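Local coordinates for tail spike protein gp49 (Pseudomonas phage LKA1, PDB 4RU4) that probably cleaves the O-specific polysaccharide of the Pseudomonas cell surface as a lyase of the trimeric phage tailspike during virus entry, at residues B[236-242]-B[260-266]. Residues are numbered along the deposited sequence; the frame is centred on the assembly and turned at random. Where two conformers were deposited one is given.
Sequences VTVTLAN and NISNIGD. With NA (sodium ion), chain Y.
Asn263 carries the side-chain bonding between 236-242 and 260-266, two segments joined as successive rungs of the parallel beta-helix of a pectin lyase-like fold. The two ends of its amide hold the N and the O of one residue: Asn263 OD1 accepts from Asn242 N at 3.0 Å, in the carbonyl plane and on a lone pair, while Asn263 ND2 donates to Asn242 O at 2.8 Å. The second bond lies in Asn263's own amide plane but meets the Asn242 carbonyl from above. Asn263 OD1 also takes Gly265 N, 61° out of its carbonyl plane, which closes an Asx turn as the strand ends; Asn263 ND2 has a further acceptor in Tyr271 O. With CG anti to the backbone N (chi1 -177°), the amide runs alongside Leu240 on the face shared with Val238 and Ile261. There Ile261 CD1 rests 3.7 Å from Val238 CG2 and also touches Val236 CG2, an apolar row on the buried face.

The axes of strands 237-240 and 260-263 lie 1° from parallel. Strand 212-214 continues the ladder beyond Thr237 and Thr239. On the other face Asn260 ND2 bonds Asp253 of the second subunit, so this side meets the trimer partner. Nearby, in the conformer given, Ser262 OG lies 3.0 Å from a sodium ion, a long contact that a second conformer leaves doubtful; water 2 is the closer ligand. Backbone bonds alternate between the strands, from Asn260 N to Val236 O through to Ile264 N to Leu240 O; the link from Leu240 N to Ser262 O is weak, and water 1 bridges the pair, donating to Leu240 O at 2.9 Å and to Ser262 O at 2.8 Å.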
loop_
_atom_site.group_PDB
_atom_site.type_symbol
_atom_site.label_atom_id
_atom_site.label_comp_id
_atom_site.label_asym_id
_atom_site.label_seq_id
_atom_site.Cartn_x
_atom_site.Cartn_y
_atom_site.Cartn_z
ATOM N N VAL B 236 16.426 6.867 16.338
ATOM C CA VAL B 236 17.609 6.346 17.014
ATOM C C VAL B 236 18.513 5.606 16.049
ATOM O O VAL B 236 18.063 5.070 15.029
ATOM C CB VAL B 236 17.324 5.447 18.256
ATOM C CG1 VAL B 236 16.428 6.175 19.279
ATOM C CG2 VAL B 236 16.748 4.100 17.840
ATOM N N THR B 237 19.791 5.581 16.382
ATOM C CA THR B 237 20.739 4.763 15.657
ATOM C C THR B 237 21.289 3.721 16.632
ATOM O O THR B 237 21.731 4.073 17.705
ATOM C CB THR B 237 21.876 5.621 15.070
ATOM O OG1 THR B 237 21.311 6.585 14.174
ATOM C CG2 THR B 237 22.858 4.745 14.277
ATOM N N VAL B 238 21.223 2.438 16.288
ATOM C CA VAL B 238 21.742 1.424 17.205
ATOM C C VAL B 238 22.641 0.470 16.444
ATOM O O VAL B 238 22.251 -0.041 15.399
ATOM C CB VAL B 238 20.597 0.615 17.847
ATOM C CG1 VAL B 238 21.164 -0.425 18.826
ATOM C CG2 VAL B 238 19.579 1.560 18.564
ATOM N N THR B 239 23.839 0.228 16.953
ATOM C CA THR B 239 24.665 -0.836 16.408
ATOM C C THR B 239 25.044 -1.763 17.544
ATOM O O THR B 239 25.081 -1.353 18.713
ATOM C CB THR B 239 25.953 -0.318 15.720
ATOM O OG1 THR B 239 26.832 0.260 16.702
ATOM C CG2 THR B 239 25.603 0.696 14.638
ATOM N N LEU B 240 25.308 -3.011 17.208
ATOM C CA LEU B 240 25.532 -4.024 18.221
ATOM C C LEU B 240 26.148 -5.192 17.492
ATOM O O LEU B 240 26.064 -5.269 16.261
ATOM C CB LEU B 240 24.201 -4.453 18.856
ATOM C CG LEU B 240 24.226 -5.442 20.027
ATOM C CD1 LEU B 240 24.803 -4.767 21.259
ATOM C CD2 LEU B 240 22.854 -6.008 20.310
ATOM N N ALA B 241 26.781 -6.085 18.247
ATOM C CA ALA B 241 27.269 -7.344 17.693
ATOM C C ALA B 241 26.885 -8.419 18.690
ATOM O O ALA B 241 27.743 -9.003 19.336
ATOM C CB ALA B 241 28.770 -7.298 17.522
ATOM N N ASN B 242 25.587 -8.641 18.825
ATOM C CA ASN B 242 25.056 -9.589 19.786
ATOM C C ASN B 242 23.635 -10.042 19.413
ATOM O O ASN B 242 23.359 -10.326 18.234
ATOM C CB ASN B 242 25.132 -9.018 21.212
ATOM C CG ASN B 242 25.257 -10.118 22.285
ATOM O OD1 ASN B 242 24.289 -10.819 22.600
ATOM N ND2 ASN B 242 26.448 -10.250 22.863
ATOM N N ASN B 260 17.682 3.667 12.539
ATOM C CA ASN B 260 18.633 2.830 11.812
ATOM C C ASN B 260 19.227 1.846 12.799
ATOM O O ASN B 260 19.934 2.234 13.711
ATOM C CB ASN B 260 19.742 3.659 11.150
ATOM C CG ASN B 260 19.274 4.317 9.841
ATOM O OD1 ASN B 260 18.092 4.611 9.685
ATOM N ND2 ASN B 260 20.191 4.512 8.897
ATOM N N ILE B 261 18.937 0.571 12.588
ATOM C CA ILE B 261 19.335 -0.469 13.514
ATOM C C ILE B 261 20.211 -1.473 12.777
ATOM O O ILE B 261 19.831 -1.983 11.706
ATOM C CB ILE B 261 18.114 -1.239 14.058
ATOM C CG1 ILE B 261 17.010 -0.277 14.561
ATOM C CG2 ILE B 261 18.582 -2.216 15.161
ATOM C CD1 ILE B 261 17.495 0.711 15.646
ATOM N N SER B 262 21.385 -1.769 13.333
ATOM C CA SER B 262 22.312 -2.702 12.678
ATOM C C SER B 262 22.910 -3.671 13.688
ATOM O O SER B 262 23.700 -3.266 14.542
ATOM C CB SER B 262 23.446 -1.933 11.974
ATOM O OG SER B 262 24.363 -2.815 11.341
ATOM N N ASN B 263 22.547 -4.948 13.584
ATOM C CA ASN B 263 23.118 -5.959 14.468
ATOM C C ASN B 263 23.985 -6.958 13.701
ATOM O O ASN B 263 23.476 -7.792 12.960
ATOM C CB ASN B 263 22.028 -6.667 15.306
ATOM C CG ASN B 263 22.614 -7.670 16.300
ATOM O OD1 ASN B 263 23.815 -7.662 16.565
ATOM N ND2 ASN B 263 21.776 -8.573 16.804
ATOM N N ILE B 264 25.306 -6.859 13.907
ATOM C CA ILE B 264 26.282 -7.696 13.229
ATOM C C ILE B 264 26.125 -9.122 13.724
ATOM O O ILE B 264 26.474 -10.073 13.013
ATOM C CB ILE B 264 27.712 -7.136 13.514
ATOM C CG1 ILE B 264 27.904 -5.866 12.691
ATOM C CG2 ILE B 264 28.824 -8.161 13.260
ATOM C CD1 ILE B 264 29.013 -4.955 13.207
ATOM N N GLY B 265 25.600 -9.249 14.942
ATOM C CA GLY B 265 25.334 -10.537 15.559
ATOM C C GLY B 265 26.550 -11.097 16.279
ATOM O O GLY B 265 27.657 -10.588 16.108
ATOM N N ASP B 266 26.351 -12.144 17.073
ATOM C CA ASP B 266 27.476 -12.887 17.652
ATOM C C ASP B 266 27.340 -14.402 17.393
ATOM O O ASP B 266 28.027 -15.219 17.997
ATOM C CB ASP B 266 27.611 -12.596 19.152
ATOM C CG ASP B 266 26.480 -13.185 19.977
ATOM O OD1 ASP B 266 25.409 -13.522 19.423
ATOM O OD2 ASP B 266 26.660 -13.300 21.206
HETATM NA NA NA Y . 27.205 -1.909 11.515
HETATM O O HOH W 1 26.515 -3.359 14.128
HETATM O O HOH W 2 28.999 -1.355 13.455
#